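PDB 7BYS: galactan 1,3-beta-galactosidase from Phanerochaete chrysosporium, which probably cleaves beta-1,3-linked galactan from the chain ends during arabinogalactan breakdown, and also carries a calcium-containing carbohydrate-binding module. Local coordinates for residues W272-F277 with G297-A302; G35-H40 with W59-D64. All coordinates share one frame; numbering follows the deposited sequence. Where two conformers were deposited one is given.

Both contacts are partly buried, and each shows how a side chain can join parts of a fold whose backbones do not pair. In the five-bladed beta-propeller expected of family 43, contact 2 lies in the first blade and contact 1 at the last. Contact 2 spans one sheet, reaching past strand 48-53 from the 35-40 segment, at strand 30-36, to strand 60-61 at one edge; contact 1 ties the last blade to the separate hairpin of strands 290-293 and 298-301. Contact 1 mixes a CH-pi contact with a tyrosine-carboxylate hydrogen bond, whereas contact 2 is a salt-bridge network with water. Their centres are about 25 Å apart, but the segments meet where Trp272 packs on Trp59.

Contact 1: W272-F277 with G297-A302; sequences WYPLDF and GTYSVA
With chi1 at 66°, the CG of Tyr299 lies between its backbone N and carbonyl carbon, and the phenol extends from the 297-302 segment onto Pro274. Asp276, its CG swung to the far side from the backbone N (chi1 -163°), sends its carboxylate to the hydroxyl of the same ring. Pro274 meets the ring face-on in a CH-pi contact: CB stands 3.5 Å from the Tyr299 ring centroid, almost exactly on the ring normal, while CG of Pro274 lies over the same face, 3.5 Å from Tyr299 CD2. Trp290 of the neighbouring strand 290-293 touches both residues. Here strand 269-276, in the last blade of the five-bladed propeller expected of family 43, meets a two-stranded hairpin, strands 290-293 and 298-301, whose turn runs into strand 298-301 through a G1 beta bulge, Gly297 and Thr298 both facing Asn293. At the phenol end, Asp276 OD2 lies in the plane of the ring, with the carboxylate turned 89° to it. The hydrogen bond from Tyr299 OH to Asp276 OD2 is modelled at a very short 2.3 Å, a length to be treated as doubtful, all the more since Asp276 has two conformers. The other oxygen, Asp276 OD1, is hydrogen-bonded to Ser278 OG.

Contact 2: G35-H40 with W59-D64; sequences GEDKSH and WSRQND
A water-assisted salt bridge between Asp37 and Arg61 links the 35-40 segment, at strand 30-36, to strand 60-61, at one edge of the first sheet. Strand 48-53 lies between the two in the sheet, and its Tyr51 touches Arg61. The arginine chain runs extended from CG to NE and presents NH2 to Asp37 OD2 at 2.9 Å. That bond is nearly straight, 165° at the hydrogen, and lies in the guanidinium plane, although it meets the carboxylate from well above its own plane. NH2 of Arg61 also binds Asp64 OD1, at 3.0 Å and on the syn lone pair, so a single nitrogen serves two acids and probably eases the repulsion between them. Two waters extend the network. One donates to both Asp37 OD2 and Asp64 OD2; the second accepts from Arg61 NH1 and donates to Asp37 OD2, giving that oxygen three donors. The Asp37 carboxylate is further fixed through OD1, which accepts from Ser39 N at 3.0 Å and from Ser39 OG at 2.9 Å. Glu81, which binds galactose in another crystal structure of this protein, is about 11 Å from Asp37, side chain to side chain. The arrangement is an Asx turn built into a three-residue salt-bridge network, within a four-stranded antiparallel sheet consistent with a family 43 propeller blade.

Contact 1: W272-F277 with G297-A302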
ATOM      1  N   TRP A 272       3.881   0.867  -2.914  1.00  7.65           N
ATOM      2  CA  TRP A 272       4.889  -0.189  -2.891  1.00  7.51           C
ATOM      3  C   TRP A 272       6.268   0.447  -2.949  1.00  6.37           C
ATOM      4  O   TRP A 272       6.545   1.247  -3.852  1.00  8.02           O
ATOM      5  CB  TRP A 272       4.769  -1.114  -4.096  1.00  9.08           C
ATOM      6  CG  TRP A 272       3.573  -2.011  -4.155  1.00  8.41           C
ATOM      7  CD1 TRP A 272       2.424  -1.942  -3.420  1.00  7.97           C
ATOM      8  CD2 TRP A 272       3.411  -3.097  -5.057  1.00  9.16           C
ATOM      9  NE1 TRP A 272       1.553  -2.937  -3.813  1.00  8.55           N
ATOM     10  CE2 TRP A 272       2.147  -3.665  -4.814  1.00  8.24           C
ATOM     11  CE3 TRP A 272       4.228  -3.659  -6.043  1.00 10.10           C
ATOM     12  CZ2 TRP A 272       1.682  -4.770  -5.524  1.00  9.87           C
ATOM     13  CZ3 TRP A 272       3.767  -4.755  -6.739  1.00  9.09           C
ATOM     14  CH2 TRP A 272       2.506  -5.290  -6.489  1.00 10.45           C
ATOM     15  N   TYR A 273       7.127   0.086  -2.000  1.00  6.69           N
ATOM     16  CA  TYR A 273       8.488   0.594  -1.940  1.00  7.03           C
ATOM     17  C   TYR A 273       9.440  -0.540  -1.596  1.00  7.96           C
ATOM     18  O   TYR A 273       9.052  -1.501  -0.918  1.00  8.29           O
ATOM     19  CB  TYR A 273       8.626   1.653  -0.843  1.00  8.61           C
ATOM     20  CG  TYR A 273       7.934   2.961  -1.109  1.00  8.33           C
ATOM     21  CD1 TYR A 273       8.201   3.696  -2.255  1.00  7.92           C
ATOM     22  CD2 TYR A 273       7.010   3.478  -0.198  1.00  8.92           C
ATOM     23  CE1 TYR A 273       7.573   4.924  -2.486  1.00  8.75           C
ATOM     24  CE2 TYR A 273       6.386   4.696  -0.415  1.00  9.99           C
ATOM     25  CZ  TYR A 273       6.654   5.408  -1.564  1.00 10.40           C
ATOM     26  OH  TYR A 273       6.008   6.616  -1.763  1.00 11.21           O
ATOM     27  N   PRO A 274      10.699  -0.441  -2.013  1.00  9.16           N
ATOM     28  CA  PRO A 274      11.703  -1.377  -1.499  1.00  7.57           C
ATOM     29  C   PRO A 274      11.791  -1.267   0.016  1.00  8.60           C
ATOM     30  O   PRO A 274      11.695  -0.182   0.589  1.00 10.14           O
ATOM     31  CB  PRO A 274      13.008  -0.912  -2.169  1.00  8.72           C
ATOM     32  CG  PRO A 274      12.564  -0.067  -3.360  1.00 11.28           C
ATOM     33  CD  PRO A 274      11.288   0.586  -2.887  1.00  8.92           C
ATOM     34  N   LEU A 275      11.959  -2.403   0.661  1.00  9.36           N
ATOM     35  CA  LEU A 275      12.208  -2.468   2.094  1.00 10.46           C
ATOM     36  C   LEU A 275      13.645  -2.953   2.200  1.00 12.09           C
ATOM     37  O   LEU A 275      13.928  -4.133   1.969  1.00 13.97           O
ATOM     38  CB  LEU A 275      11.234  -3.432   2.758  1.00 14.75           C
ATOM     39  CG  LEU A 275      11.005  -3.344   4.265  1.00 16.32           C
ATOM     40  CD1 LEU A 275      10.558  -1.945   4.698  1.00 12.48           C
ATOM     41  CD2 LEU A 275       9.954  -4.380   4.680  1.00 15.23           C
ATOM     42  N   ASP A 276      14.553  -2.034   2.498  1.00 11.78           N
ATOM     43  CA  ASP A 276      15.975  -2.319   2.452  1.00 12.22           C
ATOM     44  C   ASP A 276      16.477  -2.751   3.822  1.00 14.43           C
ATOM     45  O   ASP A 276      16.238  -2.070   4.824  1.00 13.00           O
ATOM     46  CB  ASP A 276      16.744  -1.095   1.956  0.65 15.29           C
ATOM     47  CG  ASP A 276      18.139  -1.443   1.506  0.65 24.26           C
ATOM     48  OD1 ASP A 276      18.947  -1.812   2.377  0.65 15.04           O
ATOM     49  OD2 ASP A 276      18.423  -1.378   0.289  0.65 27.20           O
ATOM     50  N   PHE A 277      17.167  -3.889   3.854  1.00 13.44           N
ATOM     51  CA  PHE A 277      17.685  -4.481   5.080  1.00 15.22           C
ATOM     52  C   PHE A 277      19.183  -4.274   5.256  1.00 23.50           C
ATOM     53  O   PHE A 277      19.756  -4.816   6.209  1.00 26.20           O
ATOM     54  CB  PHE A 277      17.428  -5.994   5.082  1.00 16.00           C
ATOM     55  CG  PHE A 277      16.017  -6.386   5.438  1.00 14.06           C
ATOM     56  CD1 PHE A 277      14.986  -6.228   4.526  1.00 14.60           C
ATOM     57  CD2 PHE A 277      15.732  -6.943   6.682  1.00 12.59           C
ATOM     58  CE1 PHE A 277      13.690  -6.604   4.845  1.00 13.63           C
ATOM     59  CE2 PHE A 277      14.437  -7.319   7.006  1.00 12.09           C
ATOM     60  CZ  PHE A 277      13.419  -7.155   6.084  1.00 17.85           C
ATOM     61  N   GLY A 297      15.951 -10.827  -7.676  1.00 11.97           N
ATOM     62  CA  GLY A 297      15.817 -10.393  -6.298  1.00 14.01           C
ATOM     63  C   GLY A 297      16.360  -9.001  -6.057  1.00 10.58           C
ATOM     64  O   GLY A 297      16.934  -8.740  -4.993  1.00 14.83           O
ATOM     65  N   THR A 298      16.219  -8.104  -7.036  1.00 12.62           N
ATOM     66  CA  THR A 298      16.837  -6.790  -6.987  1.00 13.98           C
ATOM     67  C   THR A 298      15.812  -5.714  -7.306  1.00 13.51           C
ATOM     68  O   THR A 298      14.733  -5.976  -7.840  1.00 11.71           O
ATOM     69  CB  THR A 298      18.019  -6.679  -7.966  1.00 14.96           C
ATOM     70  OG1 THR A 298      17.549  -6.846  -9.311  1.00 17.25           O
ATOM     71  CG2 THR A 298      19.081  -7.730  -7.642  1.00 15.87           C
ATOM     72  N   TYR A 299      16.163  -4.489  -6.951  1.00 14.22           N
ATOM     73  CA  TYR A 299      15.382  -3.321  -7.312  1.00 14.06           C
ATOM     74  C   TYR A 299      16.349  -2.232  -7.743  1.00 14.27           C
ATOM     75  O   TYR A 299      17.528  -2.244  -7.377  1.00 15.33           O
ATOM     76  CB  TYR A 299      14.496  -2.834  -6.150  1.00 12.52           C
ATOM     77  CG  TYR A 299      15.265  -2.306  -4.955  1.00 12.05           C
ATOM     78  CD1 TYR A 299      15.673  -3.152  -3.923  1.00 11.16           C
ATOM     79  CD2 TYR A 299      15.590  -0.959  -4.862  1.00 12.53           C
ATOM     80  CE1 TYR A 299      16.377  -2.664  -2.833  1.00 14.15           C
ATOM     81  CE2 TYR A 299      16.292  -0.464  -3.782  1.00 13.26           C
ATOM     82  CZ  TYR A 299      16.683  -1.319  -2.770  1.00 13.27           C
ATOM     83  OH  TYR A 299      17.383  -0.817  -1.689  1.00 19.19           O
ATOM     84  N   SER A 300      15.834  -1.278  -8.517  1.00 12.84           N
ATOM     85  CA  SER A 300      16.622  -0.139  -8.976  1.00 14.76           C
ATOM     86  C   SER A 300      15.783   1.126  -8.890  1.00 15.44           C
ATOM     87  O   SER A 300      14.695   1.197  -9.465  1.00 16.94           O
ATOM     88  CB  SER A 300      17.105  -0.335 -10.415  0.38 16.71           C
ATOM     89  OG  SER A 300      17.914   0.757 -10.814  0.38 19.14           O
ATOM     90  N   VAL A 301      16.299   2.126  -8.192  1.00 13.90           N
ATOM     91  CA  VAL A 301      15.599   3.394  -7.999  1.00 14.28           C
ATOM     92  C   VAL A 301      15.925   4.326  -9.157  1.00 15.59           C
ATOM     93  O   VAL A 301      17.099   4.549  -9.468  1.00 17.07           O
ATOM     94  CB  VAL A 301      15.995   4.029  -6.658  1.00 14.64           C
ATOM     95  CG1 VAL A 301      15.325   5.383  -6.491  1.00 19.69           C
ATOM     96  CG2 VAL A 301      15.614   3.102  -5.511  1.00 16.43           C
ATOM     97  N   ALA A 302      14.891   4.882  -9.785  1.00 15.90           N
ATOM     98  CA  ALA A 302      15.102   5.793 -10.903  1.00 14.31           C
ATOM     99  C   ALA A 302      15.640   7.125 -10.400  1.00 18.56           C
ATOM    100  O   ALA A 302      15.232   7.619  -9.348  1.00 17.82           O
ATOM    101  CB  ALA A 302      13.790   6.031 -11.645  1.00 14.80           C
TER

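Contact 2: G35-H40 with W59-D64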
ATOM      1  N   GLY A  35      -6.914  -9.591  -3.725  1.00  8.00           N
ATOM      2  CA  GLY A  35      -7.233  -8.420  -2.935  1.00  8.84           C
ATOM      3  C   GLY A  35      -8.714  -8.146  -2.938  1.00  8.97           C
ATOM      4  O   GLY A  35      -9.506  -8.864  -3.555  1.00  9.97           O
ATOM      5  N   GLU A  36      -9.079  -7.086  -2.221  1.00  8.83           N
ATOM      6  CA  GLU A  36     -10.467  -6.636  -2.156  1.00  9.22           C
ATOM      7  C   GLU A  36     -10.812  -5.826  -3.401  1.00  7.70           C
ATOM      8  O   GLU A  36     -10.132  -4.849  -3.727  1.00 10.23           O
ATOM      9  CB  GLU A  36     -10.657  -5.755  -0.922  1.00  9.57           C
ATOM     10  CG  GLU A  36     -10.175  -6.388   0.368  1.00 10.60           C
ATOM     11  CD  GLU A  36      -9.734  -5.357   1.389  1.00 13.29           C
ATOM     12  OE1 GLU A  36      -9.999  -4.151   1.191  1.00 14.78           O
ATOM     13  OE2 GLU A  36      -9.088  -5.729   2.383  1.00 10.46           O
ATOM     14  N   ASP A  37     -11.897  -6.208  -4.083  1.00 10.39           N
ATOM     15  CA  ASP A  37     -12.415  -5.412  -5.196  1.00 11.63           C
ATOM     16  C   ASP A  37     -13.303  -4.326  -4.607  1.00 11.88           C
ATOM     17  O   ASP A  37     -14.354  -4.614  -4.036  1.00 13.10           O
ATOM     18  CB  ASP A  37     -13.200  -6.313  -6.147  1.00 11.39           C
ATOM     19  CG  ASP A  37     -13.716  -5.580  -7.375  1.00 17.39           C
ATOM     20  OD1 ASP A  37     -13.756  -4.334  -7.383  1.00 15.15           O
ATOM     21  OD2 ASP A  37     -14.098  -6.260  -8.350  1.00 15.99           O
ATOM     22  N   LYS A  38     -12.883  -3.073  -4.727  1.00 11.82           N
ATOM     23  CA  LYS A  38     -13.657  -1.965  -4.186  1.00 12.44           C
ATOM     24  C   LYS A  38     -14.146  -1.041  -5.297  1.00 13.40           C
ATOM     25  O   LYS A  38     -14.331   0.151  -5.077  1.00 12.43           O
ATOM     26  CB  LYS A  38     -12.853  -1.203  -3.135  1.00 12.94           C
ATOM     27  CG  LYS A  38     -12.514  -2.064  -1.920  1.00 12.66           C
ATOM     28  CD  LYS A  38     -11.707  -1.305  -0.867  1.00 15.58           C
ATOM     29  CE  LYS A  38     -12.308  -1.479   0.534  1.00 17.52           C
ATOM     30  NZ  LYS A  38     -12.525  -2.911   0.932  1.00 19.67           N
ATOM     31  N   SER A  39     -14.394  -1.590  -6.491  1.00 14.11           N
ATOM     32  CA  SER A  39     -14.643  -0.750  -7.660  1.00 15.53           C
ATOM     33  C   SER A  39     -15.926   0.061  -7.559  1.00 25.36           C
ATOM     34  O   SER A  39     -16.088   1.023  -8.317  1.00 23.59           O
ATOM     35  CB  SER A  39     -14.664  -1.590  -8.932  1.00 18.86           C
ATOM     36  OG  SER A  39     -15.647  -2.591  -8.823  1.00 22.15           O
ATOM     37  N   HIS A  40     -16.844  -0.294  -6.665  1.00 19.64           N
ATOM     38  CA  HIS A  40     -18.026   0.537  -6.469  1.00 24.48           C
ATOM     39  C   HIS A  40     -17.964   1.349  -5.179  1.00 19.56           C
ATOM     40  O   HIS A  40     -18.998   1.765  -4.640  1.00 18.92           O
ATOM     41  CB  HIS A  40     -19.309  -0.269  -6.648  1.00 30.35           C
ATOM     42  CG  HIS A  40     -19.515  -0.721  -8.062  1.00 40.15           C
ATOM     43  ND1 HIS A  40     -19.888  -2.007  -8.396  1.00 45.88           N
ATOM     44  CD2 HIS A  40     -19.357  -0.060  -9.234  1.00 38.92           C
ATOM     45  CE1 HIS A  40     -19.971  -2.110  -9.712  1.00 42.62           C
ATOM     46  NE2 HIS A  40     -19.653  -0.943 -10.243  1.00 48.53           N
ATOM     47  N   TRP A  59       0.017  -6.885 -14.664  1.00 12.58           N
ATOM     48  CA  TRP A  59      -0.925  -7.755 -13.974  1.00 11.27           C
ATOM     49  C   TRP A  59      -2.114  -8.037 -14.874  1.00 11.78           C
ATOM     50  O   TRP A  59      -2.727  -7.106 -15.412  1.00 13.92           O
ATOM     51  CB  TRP A  59      -1.397  -7.105 -12.669  1.00 11.93           C
ATOM     52  CG  TRP A  59      -0.309  -7.003 -11.646  1.00 10.60           C
ATOM     53  CD1 TRP A  59       0.430  -5.901 -11.324  1.00 14.64           C
ATOM     54  CD2 TRP A  59       0.161  -8.063 -10.803  1.00 10.66           C
ATOM     55  NE1 TRP A  59       1.337  -6.210 -10.336  1.00 11.59           N
ATOM     56  CE2 TRP A  59       1.203  -7.534 -10.003  1.00 10.34           C
ATOM     57  CE3 TRP A  59      -0.188  -9.411 -10.660  1.00 11.25           C
ATOM     58  CZ2 TRP A  59       1.885  -8.308  -9.055  1.00 10.76           C
ATOM     59  CZ3 TRP A  59       0.496 -10.184  -9.720  1.00 10.12           C
ATOM     60  CH2 TRP A  59       1.521  -9.627  -8.933  1.00 11.49           C
ATOM     61  N   SER A  60      -2.436  -9.315 -15.029  1.00 11.24           N
ATOM     62  CA  SER A  60      -3.519  -9.773 -15.885  1.00 12.21           C
ATOM     63  C   SER A  60      -4.654 -10.278 -15.003  1.00 12.06           C
ATOM     64  O   SER A  60      -4.459 -11.209 -14.215  1.00 13.31           O
ATOM     65  CB  SER A  60      -3.005 -10.902 -16.777  0.55 14.59           C
ATOM     66  OG  SER A  60      -3.973 -11.292 -17.731  0.55 15.99           O
ATOM     67  N   ARG A  61      -5.832  -9.672 -15.134  1.00 11.89           N
ATOM     68  CA  ARG A  61      -6.954 -10.028 -14.275  1.00 11.93           C
ATOM     69  C   ARG A  61      -7.617 -11.327 -14.723  1.00 15.22           C
ATOM     70  O   ARG A  61      -8.036 -11.460 -15.881  1.00 14.65           O
ATOM     71  CB  ARG A  61      -7.977  -8.898 -14.206  1.00 10.16           C
ATOM     72  CG  ARG A  61      -8.973  -9.146 -13.102  1.00 10.79           C
ATOM     73  CD  ARG A  61      -9.885  -7.980 -12.843  1.00 11.86           C
ATOM     74  NE  ARG A  61     -10.701  -8.270 -11.672  1.00 12.64           N
ATOM     75  CZ  ARG A  61     -11.523  -7.412 -11.079  1.00 14.31           C
ATOM     76  NH1 ARG A  61     -11.643  -6.174 -11.547  1.00 18.41           N
ATOM     77  NH2 ARG A  61     -12.230  -7.797 -10.018  1.00 13.54           N
ATOM     78  N   GLN A  62      -7.708 -12.281 -13.806  1.00 12.68           N
ATOM     79  CA  GLN A  62      -8.433 -13.522 -14.031  1.00 10.61           C
ATOM     80  C   GLN A  62      -9.813 -13.415 -13.398  1.00 11.81           C
ATOM     81  O   GLN A  62     -10.155 -12.418 -12.755  1.00 12.08           O
ATOM     82  CB  GLN A  62      -7.661 -14.709 -13.442  1.00 14.11           C
ATOM     83  CG  GLN A  62      -6.175 -14.680 -13.739  1.00 13.60           C
ATOM     84  CD  GLN A  62      -5.895 -14.768 -15.218  1.00 16.30           C
ATOM     85  OE1 GLN A  62      -6.442 -15.625 -15.911  1.00 16.88           O
ATOM     86  NE2 GLN A  62      -5.035 -13.879 -15.715  1.00 16.65           N
ATOM     87  N   ASN A  63     -10.624 -14.450 -13.600  1.00 13.28           N
ATOM     88  CA  ASN A  63     -11.909 -14.501 -12.919  1.00 13.37           C
ATOM     89  C   ASN A  63     -11.702 -14.371 -11.408  1.00 12.95           C
ATOM     90  O   ASN A  63     -10.681 -14.793 -10.861  1.00 13.20           O
ATOM     91  CB  ASN A  63     -12.636 -15.803 -13.279  1.00 14.50           C
ATOM     92  CG  ASN A  63     -13.046 -15.850 -14.749  1.00 16.81           C
ATOM     93  OD1 ASN A  63     -13.732 -14.954 -15.239  1.00 19.16           O
ATOM     94  ND2 ASN A  63     -12.612 -16.887 -15.458  1.00 17.76           N
ATOM     95  N   ASP A  64     -12.667 -13.748 -10.736  1.00 11.81           N
ATOM     96  CA  ASP A  64     -12.535 -13.505  -9.305  1.00 12.81           C
ATOM     97  C   ASP A  64     -12.316 -14.806  -8.541  1.00 13.33           C
ATOM     98  O   ASP A  64     -12.896 -15.847  -8.863  1.00 14.47           O
ATOM     99  CB  ASP A  64     -13.780 -12.796  -8.777  1.00 11.88           C
ATOM    100  CG  ASP A  64     -13.889 -11.363  -9.263  1.00 12.44           C
ATOM    101  OD1 ASP A  64     -12.847 -10.739  -9.547  1.00 13.93           O
ATOM    102  OD2 ASP A  64     -15.031 -10.859  -9.342  1.00 15.04           O
TER
HETATM  103  O   HOH W   1     -15.770  -8.390  -9.310  1.00 22.88           O
HETATM  104  O   HOH W   2     -13.476  -4.306 -10.488  1.00 25.04           O